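Local coordinates for protein FAD-linked sulfhydryl oxidase ERV1 (Arabidopsis thaliana, PDB 2HJ3) that catalyses FAD-dependent disulfide bond formation, passing electrons from protein thiols to oxygen, and supports import and folding of small cysteine-containing proteins in the mitochondrial intermembrane space, at residues R49-C53 with R54-D58. Numbering follows the deposited sequence.
With FAD (flavin-adenine dinucleotide), chain K; SO4 (sulfate ion), chain E; SO4 (sulfate ion), chain G.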
# COMPACT_ATOMS: atom_id res chain seq x y z
N ARG A 49 1.74 -11.63 -0.77
CA ARG A 49 1.01 -12.54 0.13
C ARG A 49 -0.30 -11.94 0.62
O ARG A 49 -1.31 -12.63 0.71
CB ARG A 49 1.83 -12.86 1.38
CG ARG A 49 3.13 -13.57 1.18
CD ARG A 49 3.93 -13.41 2.44
NE ARG A 49 5.28 -13.92 2.30
CZ ARG A 49 6.32 -13.46 2.98
NH1 ARG A 49 6.17 -12.47 3.84
NH2 ARG A 49 7.53 -13.99 2.79
N MET A 50 -0.26 -10.64 0.93
CA MET A 50 -1.40 -9.93 1.50
C MET A 50 -2.41 -9.19 0.62
O MET A 50 -3.48 -8.84 1.10
CB MET A 50 -0.89 -8.95 2.55
CG MET A 50 -1.20 -9.31 4.00
SD MET A 50 -0.34 -10.75 4.64
CE MET A 50 -1.55 -12.05 4.29
N TYR A 51 -2.10 -8.92 -0.65
CA TYR A 51 -3.05 -8.19 -1.48
C TYR A 51 -4.45 -8.81 -1.35
O TYR A 51 -4.64 -9.99 -1.63
CB TYR A 51 -2.60 -8.18 -2.94
CG TYR A 51 -3.40 -7.22 -3.79
CD1 TYR A 51 -3.35 -5.85 -3.54
CD2 TYR A 51 -4.21 -7.68 -4.82
CE1 TYR A 51 -4.10 -4.96 -4.30
CE2 TYR A 51 -4.97 -6.80 -5.58
CZ TYR A 51 -4.91 -5.44 -5.32
OH TYR A 51 -5.68 -4.56 -6.06
N PRO A 52 -5.44 -8.00 -0.91
CA PRO A 52 -6.86 -8.35 -0.69
C PRO A 52 -7.71 -8.94 -1.81
O PRO A 52 -8.93 -8.92 -1.71
CB PRO A 52 -7.46 -7.05 -0.17
CG PRO A 52 -6.31 -6.40 0.50
CD PRO A 52 -5.19 -6.62 -0.47
N CYS A 53 -7.10 -9.44 -2.88
CA CYS A 53 -7.85 -10.09 -3.95
C CYS A 53 -7.07 -11.37 -4.23
O CYS A 53 -5.98 -11.34 -4.78
CB CYS A 53 -7.97 -9.23 -5.24
SG CYS A 53 -8.09 -10.26 -6.75
N ARG A 54 -7.65 -12.49 -3.80
CA ARG A 54 -7.05 -13.82 -3.95
C ARG A 54 -6.23 -14.08 -5.22
O ARG A 54 -5.00 -14.17 -5.16
CB ARG A 54 -8.15 -14.88 -3.83
CG ARG A 54 -8.94 -14.79 -2.51
CD ARG A 54 -10.30 -15.47 -2.62
NE ARG A 54 -11.08 -15.34 -1.39
CZ ARG A 54 -12.37 -15.63 -1.28
NH1 ARG A 54 -13.05 -16.07 -2.33
NH2 ARG A 54 -12.99 -15.48 -0.12
N GLU A 55 -6.90 -14.20 -6.36
CA GLU A 55 -6.21 -14.47 -7.62
C GLU A 55 -5.16 -13.41 -7.95
O GLU A 55 -4.05 -13.73 -8.38
CB GLU A 55 -7.22 -14.53 -8.77
CG GLU A 55 -8.00 -13.24 -8.94
CD GLU A 55 -8.65 -13.12 -10.30
OE1 GLU A 55 -9.47 -14.00 -10.65
OE2 GLU A 55 -8.36 -12.13 -11.02
N CYS A 56 -5.52 -12.14 -7.75
CA CYS A 56 -4.61 -11.04 -8.03
C CYS A 56 -3.30 -11.21 -7.29
O CYS A 56 -2.22 -10.93 -7.82
CB CYS A 56 -5.23 -9.71 -7.60
SG CYS A 56 -6.93 -9.31 -8.13
N ALA A 57 -3.39 -11.66 -6.04
CA ALA A 57 -2.21 -11.86 -5.21
C ALA A 57 -1.35 -13.01 -5.72
O ALA A 57 -0.12 -12.96 -5.62
CB ALA A 57 -2.62 -12.10 -3.76
N ASP A 58 -1.98 -14.05 -6.26
CA ASP A 58 -1.24 -15.19 -6.79
C ASP A 58 -0.45 -14.76 -8.02
O ASP A 58 0.73 -15.10 -8.16
CB ASP A 58 -2.19 -16.33 -7.17
CG ASP A 58 -2.87 -16.95 -5.97
OD1 ASP A 58 -2.21 -17.07 -4.91
OD2 ASP A 58 -4.05 -17.33 -6.09
PA FAD K . -5.47 0.21 -13.59
O1A FAD K . -4.78 -0.95 -14.22
O2A FAD K . -6.15 0.19 -12.27
O5B FAD K . -4.99 1.70 -13.62
C5B FAD K . -4.44 2.79 -12.89
C4B FAD K . -4.47 3.86 -13.96
O4B FAD K . -3.04 4.09 -13.85
C3B FAD K . -4.80 3.92 -15.48
O3B FAD K . -6.13 4.33 -15.76
C2B FAD K . -3.69 4.71 -16.03
O2B FAD K . -3.81 6.09 -15.90
C1B FAD K . -2.53 4.19 -15.18
N9A FAD K . -1.68 3.11 -15.60
C8A FAD K . -1.89 1.96 -16.41
N7A FAD K . -0.90 1.17 -16.68
C5A FAD K . 0.15 1.76 -16.00
C6A FAD K . 1.53 1.50 -15.87
N6A FAD K . 2.05 0.46 -16.56
N1A FAD K . 2.30 2.38 -15.11
C2A FAD K . 1.85 3.51 -14.52
N3A FAD K . 0.46 3.73 -14.62
C4A FAD K . -0.33 2.84 -15.40
N1 FAD K . -7.19 -7.75 -11.44
C2 FAD K . -7.63 -8.96 -11.96
O2 FAD K . -8.76 -9.12 -12.45
N3 FAD K . -6.64 -9.93 -11.86
C4 FAD K . -5.35 -9.72 -11.33
O4 FAD K . -4.69 -10.81 -11.27
C4X FAD K . -4.97 -8.48 -10.85
N5 FAD K . -3.73 -8.19 -10.17
C5X FAD K . -3.37 -6.98 -9.53
C6 FAD K . -2.16 -6.87 -8.81
C7 FAD K . -1.87 -5.65 -8.13
C7M FAD K . -0.57 -5.61 -7.32
C8 FAD K . -2.76 -4.53 -8.19
C8M FAD K . -2.61 -3.13 -7.62
C9 FAD K . -3.96 -4.69 -8.90
C9A FAD K . -4.37 -5.88 -9.54
N10 FAD K . -5.56 -6.27 -10.35
C10 FAD K . -5.96 -7.46 -10.90
C1' FAD K . -6.42 -5.19 -10.72
C2' FAD K . -6.18 -4.45 -12.00
O2' FAD K . -4.75 -4.47 -12.32
C3' FAD K . -6.94 -3.17 -12.16
O3' FAD K . -6.45 -2.24 -11.21
C4' FAD K . -8.42 -2.99 -12.47
O4' FAD K . -8.82 -3.97 -13.47
C5' FAD K . -8.84 -1.70 -13.04
O5' FAD K . -8.26 -1.32 -14.29
P FAD K . -8.24 0.18 -14.75
O1P FAD K . -8.43 -0.19 -16.15
O2P FAD K . -9.12 1.12 -14.04
O3P FAD K . -6.67 0.54 -14.59
S SO4 E . 6.39 -16.53 -0.26
O1 SO4 E . 6.01 -16.58 1.17
O2 SO4 E . 5.77 -17.67 -0.97
O3 SO4 E . 5.92 -15.25 -0.85
O4 SO4 E . 7.86 -16.60 -0.38
S SO4 G . 10.71 -12.34 3.68
O1 SO4 G . 10.36 -13.52 4.49
O2 SO4 G . 10.66 -12.69 2.25
O3 SO4 G . 9.75 -11.24 3.96
O4 SO4 G . 12.09 -11.89 4.00
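Tyr51, the first residue beyond helix 34-50, packs against Cys56 and Ala57 in the first turn of helix 54-66 and reaches on to the flavin. Its CB lies 4.0 Å from CB of Ala57. With Tyr51 CG anti to the backbone N (chi1 -168°), the ring is carried past Cys56, and Cys56 CB sits at the ring edge, 3.6 Å from Tyr51 CE2 and also against CD2. Cys56 SG also lies beside this edge, close to the ring plane, in a sulfur-aromatic contact. Farther out, CE1 nears C8 and C8M of FAD, Tyr51 CZ approaches FAD C8 at 3.7 Å and Tyr51 OH comes to 3.3 Å from FAD C9, while flavin C7 lies over one face of the ring, offset toward its rim. Cys53 and Cys56 form the redox-active CXXC disulfide of the Erv/ALR four-helix bundle, SG to SG 2.0 Å with chi3 76°, set at the N-terminus of helix 54-66 with Cys53 as N-cap. The Cys53 carbonyl O accepts Ala57 N at 2.9 Å in the first i to i+4 bond of that helix. Cys56 CB also touches FAD N5 at 3.3 Å, which brings the disulfide against the redox-active part of the isoalloxazine. From the intervening Glu55, CG packs on Cys53 SG, and the extended chain beyond it takes OE2 to FAD N3, 2.9 Å away. Leu13 and Thr17 of helix 10-27 also pack on Tyr51.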